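Local coordinates for erythromycin dehydratase (Saccharopolyspora erythraea, PDB 3EL6), which probably removes water from a beta-hydroxyacyl chain carried on acyl carrier protein, giving the unsaturated intermediate during erythromycin polyketide assembly, at residues P78-V83 with L229-A234; T130-A135 with H150-L155; F252-V257 with A292-L297. One frame throughout, in Å; residues are numbered along the deposited sequence.

Contact 1: P78-V83 with L229-A234; sequences PGSVLV and LLDAVA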
loop_
_atom_site.group_PDB
_atom_site.type_symbol
_atom_site.label_atom_id
_atom_site.label_comp_id
_atom_site.label_asym_id
_atom_site.label_seq_id
_atom_site.Cartn_x
_atom_site.Cartn_y
_atom_site.Cartn_z
ATOM N N PRO A 78 -17.478 -3.245 17.839
ATOM C CA PRO A 78 -18.458 -4.082 17.148
ATOM C C PRO A 78 -17.925 -4.514 15.741
ATOM O O PRO A 78 -17.287 -3.727 15.025
ATOM C CB PRO A 78 -19.654 -3.164 16.952
ATOM C CG PRO A 78 -19.383 -1.923 17.761
ATOM C CD PRO A 78 -17.887 -1.830 17.928
ATOM N N GLY A 79 -18.169 -5.770 15.396
ATOM C CA GLY A 79 -17.819 -6.264 14.054
ATOM C C GLY A 79 -18.340 -5.402 12.941
ATOM O O GLY A 79 -17.727 -5.359 11.841
ATOM N N SER A 80 -19.462 -4.711 13.168
ATOM C CA SER A 80 -20.035 -3.866 12.136
ATOM C C SER A 80 -19.116 -2.715 11.765
ATOM O O SER A 80 -19.207 -2.192 10.676
ATOM C CB SER A 80 -21.374 -3.264 12.623
ATOM O OG SER A 80 -21.109 -2.537 13.809
ATOM N N VAL A 81 -18.221 -2.313 12.661
ATOM C CA VAL A 81 -17.239 -1.294 12.300
ATOM C C VAL A 81 -16.344 -1.817 11.138
ATOM O O VAL A 81 -15.979 -1.051 10.208
ATOM C CB VAL A 81 -16.371 -0.915 13.555
ATOM C CG1 VAL A 81 -15.117 -0.066 13.170
ATOM C CG2 VAL A 81 -17.303 -0.122 14.520
ATOM N N LEU A 82 -15.926 -3.054 11.266
ATOM C CA LEU A 82 -15.045 -3.651 10.239
ATOM C C LEU A 82 -15.836 -3.864 8.974
ATOM O O LEU A 82 -15.292 -3.747 7.883
ATOM C CB LEU A 82 -14.451 -4.968 10.737
ATOM C CG LEU A 82 -13.623 -4.792 12.029
ATOM C CD1 LEU A 82 -12.808 -6.111 12.365
ATOM C CD2 LEU A 82 -12.740 -3.523 12.021
ATOM N N VAL A 83 -17.126 -4.212 9.082
ATOM C CA VAL A 83 -17.941 -4.427 7.863
ATOM C C VAL A 83 -18.117 -3.084 7.124
ATOM O O VAL A 83 -17.962 -2.973 5.896
ATOM C CB VAL A 83 -19.333 -5.044 8.222
ATOM C CG1 VAL A 83 -20.352 -5.039 6.990
ATOM C CG2 VAL A 83 -19.143 -6.433 8.829
ATOM N N LEU A 229 -25.614 1.990 13.435
ATOM C CA LEU A 229 -26.871 1.587 12.771
ATOM C C LEU A 229 -26.751 0.142 12.290
ATOM O O LEU A 229 -27.647 -0.677 12.489
ATOM C CB LEU A 229 -27.206 2.552 11.659
ATOM C CG LEU A 229 -28.594 2.322 10.987
ATOM C CD1 LEU A 229 -29.707 2.671 12.015
ATOM C CD2 LEU A 229 -28.817 3.180 9.719
ATOM N N LEU A 230 -25.603 -0.217 11.693
ATOM C CA LEU A 230 -25.451 -1.602 11.164
ATOM C C LEU A 230 -25.390 -2.628 12.264
ATOM O O LEU A 230 -25.911 -3.758 12.141
ATOM C CB LEU A 230 -24.137 -1.656 10.375
ATOM C CG LEU A 230 -23.881 -2.994 9.662
ATOM C CD1 LEU A 230 -24.994 -3.138 8.672
ATOM C CD2 LEU A 230 -22.560 -2.744 8.925
ATOM N N ASP A 231 -24.759 -2.291 13.409
ATOM C CA ASP A 231 -24.809 -3.241 14.527
ATOM C C ASP A 231 -26.251 -3.449 15.014
ATOM O O ASP A 231 -26.623 -4.547 15.393
ATOM C CB ASP A 231 -23.991 -2.759 15.732
ATOM C CG ASP A 231 -24.027 -3.731 16.863
ATOM O OD1 ASP A 231 -23.235 -4.689 16.822
ATOM O OD2 ASP A 231 -24.867 -3.583 17.803
ATOM N N ALA A 232 -27.022 -2.369 15.053
ATOM C CA ALA A 232 -28.439 -2.469 15.492
ATOM C C ALA A 232 -29.289 -3.274 14.452
ATOM O O ALA A 232 -30.196 -4.034 14.798
ATOM C CB ALA A 232 -28.989 -1.098 15.735
ATOM N N VAL A 233 -28.966 -3.169 13.176
ATOM C CA VAL A 233 -29.558 -4.105 12.189
ATOM C C VAL A 233 -29.259 -5.557 12.512
ATOM O O VAL A 233 -30.164 -6.391 12.500
ATOM C CB VAL A 233 -29.057 -3.791 10.768
ATOM C CG1 VAL A 233 -29.430 -4.886 9.811
ATOM C CG2 VAL A 233 -29.608 -2.452 10.326
ATOM N N ALA A 234 -28.001 -5.870 12.811
ATOM C CA ALA A 234 -27.632 -7.203 13.253
ATOM C C ALA A 234 -28.282 -7.586 14.568
ATOM O O ALA A 234 -28.524 -8.788 14.857
ATOM C CB ALA A 234 -26.070 -7.307 13.363
HETATM O O HOH W 1 -21.643 -5.656 15.107
#

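Contact 2: T130-A135 with H150-L155; sequences TIDVHA and HATGTL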
loop_
_atom_site.group_PDB
_atom_site.type_symbol
_atom_site.label_atom_id
_atom_site.label_comp_id
_atom_site.label_asym_id
_atom_site.label_seq_id
_atom_site.Cartn_x
_atom_site.Cartn_y
_atom_site.Cartn_z
ATOM N N THR A 130 -9.251 -9.885 -2.564
ATOM C CA THR A 130 -9.194 -10.134 -1.137
ATOM C C THR A 130 -9.025 -8.847 -0.369
ATOM O O THR A 130 -8.268 -7.939 -0.768
ATOM C CB THR A 130 -8.058 -11.143 -0.802
ATOM O OG1 THR A 130 -8.362 -12.399 -1.423
ATOM C CG2 THR A 130 -7.945 -11.301 0.722
ATOM N N ILE A 131 -9.697 -8.749 0.772
ATOM C CA ILE A 131 -9.439 -7.627 1.646
ATOM C C ILE A 131 -9.043 -8.197 3.038
ATOM O O ILE A 131 -9.642 -9.143 3.546
ATOM C CB ILE A 131 -10.714 -6.694 1.780
ATOM C CG1 ILE A 131 -10.461 -5.551 2.771
ATOM C CG2 ILE A 131 -11.921 -7.561 2.157
ATOM C CD1 ILE A 131 -11.437 -4.369 2.608
ATOM N N ASP A 132 -8.003 -7.634 3.611
ATOM C CA ASP A 132 -7.552 -8.029 4.953
ATOM C C ASP A 132 -7.695 -6.865 5.877
ATOM O O ASP A 132 -7.450 -5.704 5.497
ATOM C CB ASP A 132 -6.081 -8.487 4.919
ATOM C CG ASP A 132 -5.909 -9.807 4.196
ATOM O OD1 ASP A 132 -6.671 -10.785 4.465
ATOM O OD2 ASP A 132 -5.036 -9.873 3.301
ATOM N N VAL A 133 -8.064 -7.129 7.131
ATOM C CA VAL A 133 -8.152 -6.015 8.042
ATOM C C VAL A 133 -7.292 -6.276 9.267
ATOM O O VAL A 133 -7.471 -7.299 9.914
ATOM C CB VAL A 133 -9.634 -5.759 8.502
ATOM C CG1 VAL A 133 -9.692 -4.468 9.343
ATOM C CG2 VAL A 133 -10.552 -5.696 7.236
ATOM N N HIS A 134 -6.415 -5.342 9.581
ATOM C CA HIS A 134 -5.499 -5.461 10.727
ATOM C C HIS A 134 -5.724 -4.311 11.675
ATOM O O HIS A 134 -6.146 -3.201 11.287
ATOM C CB HIS A 134 -4.007 -5.491 10.288
ATOM C CG HIS A 134 -3.590 -6.770 9.596
ATOM N ND1 HIS A 134 -3.915 -7.045 8.287
ATOM C CD2 HIS A 134 -2.850 -7.827 10.022
ATOM C CE1 HIS A 134 -3.444 -8.235 7.952
ATOM N NE2 HIS A 134 -2.798 -8.733 8.993
ATOM N N ALA A 135 -5.363 -4.534 12.935
ATOM C CA ALA A 135 -5.387 -3.462 13.899
ATOM C C ALA A 135 -4.172 -3.532 14.814
ATOM O O ALA A 135 -3.586 -4.618 14.959
ATOM C CB ALA A 135 -6.651 -3.622 14.766
ATOM N N HIS A 150 -7.603 -9.001 12.159
ATOM C CA HIS A 150 -8.921 -9.144 12.805
ATOM C C HIS A 150 -10.021 -9.629 11.861
ATOM O O HIS A 150 -11.023 -10.208 12.326
ATOM C CB HIS A 150 -9.360 -7.849 13.486
ATOM C CG HIS A 150 -8.624 -7.616 14.768
ATOM N ND1 HIS A 150 -9.063 -8.114 15.976
ATOM C CD2 HIS A 150 -7.444 -6.995 15.015
ATOM C CE1 HIS A 150 -8.178 -7.808 16.919
ATOM N NE2 HIS A 150 -7.187 -7.128 16.362
ATOM N N ALA A 151 -9.840 -9.413 10.552
ATOM C CA ALA A 151 -10.869 -9.878 9.595
ATOM C C ALA A 151 -10.230 -10.122 8.238
ATOM O O ALA A 151 -9.215 -9.514 7.923
ATOM C CB ALA A 151 -11.955 -8.850 9.452
ATOM N N THR A 152 -10.911 -10.909 7.416
ATOM C CA THR A 152 -10.505 -11.092 6.040
ATOM C C THR A 152 -11.738 -11.440 5.226
ATOM O O THR A 152 -12.695 -12.049 5.742
ATOM C CB THR A 152 -9.457 -12.228 5.896
ATOM O OG1 THR A 152 -8.961 -12.228 4.549
ATOM C CG2 THR A 152 -10.087 -13.575 6.187
ATOM N N GLY A 153 -11.747 -11.043 3.971
ATOM C CA GLY A 153 -12.916 -11.326 3.137
ATOM C C GLY A 153 -12.621 -11.080 1.672
ATOM O O GLY A 153 -11.440 -11.052 1.254
ATOM N N THR A 154 -13.686 -10.852 0.910
ATOM C CA THR A 154 -13.624 -10.758 -0.537
ATOM C C THR A 154 -14.568 -9.664 -0.998
ATOM O O THR A 154 -15.711 -9.591 -0.510
ATOM C CB THR A 154 -14.057 -12.139 -1.146
ATOM O OG1 THR A 154 -13.144 -13.158 -0.695
ATOM C CG2 THR A 154 -14.096 -12.096 -2.701
ATOM N N LEU A 155 -14.092 -8.793 -1.894
ATOM C CA LEU A 155 -14.870 -7.714 -2.460
ATOM C C LEU A 155 -15.263 -8.155 -3.849
ATOM O O LEU A 155 -14.439 -8.782 -4.585
ATOM C CB LEU A 155 -14.008 -6.428 -2.621
ATOM C CG LEU A 155 -13.527 -5.885 -1.218
ATOM C CD1 LEU A 155 -12.594 -4.723 -1.556
ATOM C CD2 LEU A 155 -14.811 -5.415 -0.444
HETATM O O HOH W 2 -10.595 -13.731 -0.518
#

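Contact 3: F252-V257 with A292-L297; sequences FAWNTV and ATVDSL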
loop_
_atom_site.group_PDB
_atom_site.type_symbol
_atom_site.label_atom_id
_atom_site.label_comp_id
_atom_site.label_asym_id
_atom_site.label_seq_id
_atom_site.Cartn_x
_atom_site.Cartn_y
_atom_site.Cartn_z
ATOM N N PHE A 252 -20.224 -13.416 13.399
ATOM C CA PHE A 252 -18.838 -13.650 13.053
ATOM C C PHE A 252 -18.568 -13.757 11.526
ATOM O O PHE A 252 -17.425 -13.635 11.109
ATOM C CB PHE A 252 -18.283 -14.857 13.821
ATOM C CG PHE A 252 -18.277 -16.094 13.040
ATOM C CD1 PHE A 252 -17.123 -16.516 12.404
ATOM C CD2 PHE A 252 -19.420 -16.851 12.919
ATOM C CE1 PHE A 252 -17.121 -17.663 11.657
ATOM C CE2 PHE A 252 -19.416 -18.014 12.166
ATOM C CZ PHE A 252 -18.268 -18.397 11.522
ATOM N N ALA A 253 -19.605 -13.937 10.707
ATOM C CA ALA A 253 -19.385 -14.019 9.265
ATOM C C ALA A 253 -20.518 -13.309 8.584
ATOM O O ALA A 253 -21.700 -13.595 8.894
ATOM C CB ALA A 253 -19.361 -15.496 8.813
ATOM N N TRP A 254 -20.192 -12.375 7.692
ATOM C CA TRP A 254 -21.202 -11.684 6.931
ATOM C C TRP A 254 -21.035 -12.094 5.477
ATOM O O TRP A 254 -19.936 -11.980 4.925
ATOM C CB TRP A 254 -20.977 -10.182 7.013
ATOM C CG TRP A 254 -21.218 -9.556 8.405
ATOM C CD1 TRP A 254 -20.461 -9.732 9.526
ATOM C CD2 TRP A 254 -22.226 -8.592 8.735
ATOM N NE1 TRP A 254 -20.963 -8.937 10.552
ATOM C CE2 TRP A 254 -22.040 -8.232 10.086
ATOM C CE3 TRP A 254 -23.239 -7.993 8.022
ATOM C CZ2 TRP A 254 -22.866 -7.315 10.741
ATOM C CZ3 TRP A 254 -24.078 -7.053 8.687
ATOM C CH2 TRP A 254 -23.874 -6.741 10.025
ATOM N N ASN A 255 -22.123 -12.549 4.848
ATOM C CA ASN A 255 -22.077 -13.161 3.505
ATOM C C ASN A 255 -22.933 -12.375 2.547
ATOM O O ASN A 255 -24.137 -12.186 2.790
ATOM C CB ASN A 255 -22.577 -14.637 3.547
ATOM C CG ASN A 255 -21.710 -15.520 4.409
ATOM O OD1 ASN A 255 -22.148 -16.051 5.441
ATOM N ND2 ASN A 255 -20.481 -15.685 4.013
ATOM N N THR A 256 -22.305 -11.863 1.495
ATOM C CA THR A 256 -22.893 -11.064 0.496
ATOM C C THR A 256 -23.636 -9.854 1.044
ATOM O O THR A 256 -24.873 -9.827 1.090
ATOM C CB THR A 256 -23.765 -11.871 -0.518
ATOM O OG1 THR A 256 -23.014 -12.998 -0.992
ATOM C CG2 THR A 256 -24.121 -10.986 -1.707
ATOM N N VAL A 257 -22.851 -8.821 1.369
ATOM C CA VAL A 257 -23.412 -7.588 1.875
ATOM C C VAL A 257 -23.450 -6.636 0.743
ATOM O O VAL A 257 -22.394 -6.298 0.159
ATOM C CB VAL A 257 -22.519 -6.978 3.040
ATOM C CG1 VAL A 257 -23.253 -5.744 3.576
ATOM C CG2 VAL A 257 -22.316 -8.071 4.089
ATOM N N ALA A 292 -29.879 -1.929 1.794
ATOM C CA ALA A 292 -28.833 -2.950 1.874
ATOM C C ALA A 292 -29.429 -4.350 1.979
ATOM O O ALA A 292 -30.554 -4.517 2.457
ATOM C CB ALA A 292 -27.921 -2.649 3.085
ATOM N N THR A 293 -28.675 -5.368 1.550
ATOM C CA THR A 293 -29.010 -6.770 1.810
ATOM C C THR A 293 -27.823 -7.527 2.326
ATOM O O THR A 293 -26.657 -7.112 2.093
ATOM C CB THR A 293 -29.519 -7.491 0.541
ATOM O OG1 THR A 293 -28.488 -7.512 -0.466
ATOM C CG2 THR A 293 -30.731 -6.771 -0.046
ATOM N N VAL A 294 -28.083 -8.608 3.067
ATOM C CA VAL A 294 -27.075 -9.478 3.584
ATOM C C VAL A 294 -27.637 -10.871 3.353
ATOM O O VAL A 294 -28.751 -11.242 3.847
ATOM C CB VAL A 294 -26.827 -9.291 5.118
ATOM C CG1 VAL A 294 -25.824 -10.408 5.673
ATOM C CG2 VAL A 294 -26.378 -7.850 5.468
ATOM N N ASP A 295 -26.955 -11.652 2.516
ATOM C CA ASP A 295 -27.491 -12.990 2.207
ATOM C C ASP A 295 -27.546 -13.878 3.446
ATOM O O ASP A 295 -28.543 -14.609 3.663
ATOM C CB ASP A 295 -26.670 -13.681 1.113
ATOM C CG ASP A 295 -27.008 -13.187 -0.280
ATOM O OD1 ASP A 295 -27.848 -12.260 -0.459
ATOM O OD2 ASP A 295 -26.429 -13.752 -1.254
ATOM N N SER A 296 -26.501 -13.856 4.266
ATOM C CA SER A 296 -26.565 -14.451 5.600
ATOM C C SER A 296 -25.575 -13.837 6.550
ATOM O O SER A 296 -24.414 -13.580 6.175
ATOM C CB SER A 296 -26.339 -15.982 5.624
ATOM O OG SER A 296 -25.262 -16.311 4.799
ATOM N N LEU A 297 -26.061 -13.606 7.774
ATOM C CA LEU A 297 -25.251 -13.136 8.866
ATOM C C LEU A 297 -25.228 -14.323 9.799
ATOM O O LEU A 297 -26.300 -14.803 10.227
ATOM C CB LEU A 297 -25.995 -12.007 9.593
ATOM C CG LEU A 297 -25.134 -10.978 10.314
ATOM C CD1 LEU A 297 -25.850 -10.318 11.484
ATOM C CD2 LEU A 297 -23.739 -11.447 10.642
HETATM O O HOH W 3 -27.177 -9.734 -0.365
HETATM O O HOH W 4 -23.752 -15.476 0.126
#

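Contact 1: P78-V83 with L229-A234
The side chain of L230 lies against S80 and V83, the two residues of P78-V83 that meet it. Its branched end comes in crosswise to V83, with L230 CD2 3.7 Å from V83 CG1. L230 CG also rests on S80 CB, 3.9 Å away. CG of L230 is anti to the backbone N (chi1 -175°), which carries the branched end across to the first turn of helix 79-93. W254 packs on both V83 and L230. Beside this patch polar side chains meet through van der Waals contact. S80 OG lies 3.5 Å from D231 CB, but its hydrogen bond goes to the carbonyl O of P227. P78 CB comes within 3.9 Å of D231 OD1. The axes of the two helical segments approach to 8.8 Å, with 119° between their N-to-C directions. D231 OD2 is bonded to Q235 NE2. D231 and Q235 fit the DxxxQ motif of these dehydratases, so D231 is probably the catalytic aspartate. P78 closes the HxxxGxxxxP motif that supplies the histidine. No direct hydrogen bond spans the segments. Their polar link is a water within this buried contact, which accepts from S80 N at 3.1 Å and makes a short bond to D231 OD1.

Contact 2: T130-A135 with H150-L155
T152 OG1 donates to D132 OD1 at 2.7 Å, meeting the carboxylate oxygen nearly along its C-O axis. T152 and D132 extend together from neighbouring strands. With chi1 at -172°, T152 swings its hydroxyl away from its own amide nitrogen and toward D132. The backbones pair antiparallel. I131 and G153 form a hydrogen-bonded pair, with I131 N to G153 O and G153 N to I131 O both 2.9 Å. V133 N donates to A151 O at 2.8 Å. V133 O takes two donors, H150 N at 2.8 Å and A151 N at 3.2 Å, because H150 and A151 both face V133 in a classic beta bulge. Near T130, a water joins its OG1 to T154 OG1. The apolar packing is on the face that carries I131, V133 and A151. V133 CB meets A151 CB at 4.0 Å, and I131 CG2 reaches L155 CG at 4.1 Å. At the far end A135 CB approaches H150 CD2, while H150 ND1 is bonded to R105 O. The hairpin lies between strands 114-123 and 97-103. I131, H150 and L155 pack on helix 79-93, the helix that the curved hotdog sheet wraps.

Contact 3: F252-V257 with A292-L297
L297 lays its CD2 methyl over one face of the W254 indole. The methyl stands 3.6 Å from the centroid of the five-membered ring and only 5° off the ring normal, a clear CH-pi contact. Both side chains leave their strands on the same face and extend together. A chi1 of -153° swings the branch of L297 over the ring. V294 CG2 meets the same indole differently: it lies at the edge, near the ring plane, 4.0 Å from W254 CZ3. N255, on the other face of the sheet, pairs with S296. N255 N donates to S296 O at 2.8 Å, nearly in line with the carbonyl bond. S296 N returns a longer bond to N255 O at 3.2 Å. D295 and S296 both face N255, which makes a classic beta bulge where the chain turns a corner. D295 N donates to T256 O at 3.1 Å, from above the carbonyl plane. A water then bridges T256 O, T293 OG1 and D295 OD1, and T293 OG1 is also bonded to T258 OG1. The contact thus has two chemistries. An aromatic and aliphatic face turns inward to A234 of helix 227-235, and a more exposed polar side at the bulge is tied by backbone bonds and water.

The centre of contact 1 lies about 3 Å from the centre of the chain, and this contact brings the helices of the two hotdog halves together. Contacts 2 and 3 lie among the strands beside these helices, their centres about 13 Å and 10 Å from the chain centre. Contact 1's centre is about 15 Å from that of contact 2 and 11 Å from that of contact 3. L82 CD1 is 4.0 Å from H150 CB, and V83 CG2 is 3.5 Å from W254 NE1. Contacts 2 and 3 do not touch; strand 97-103 pairs with strands of both. D231, probably the catalytic aspartate, places the likely active site at contact 1. W254 of contact 3 packs on L230 beside it.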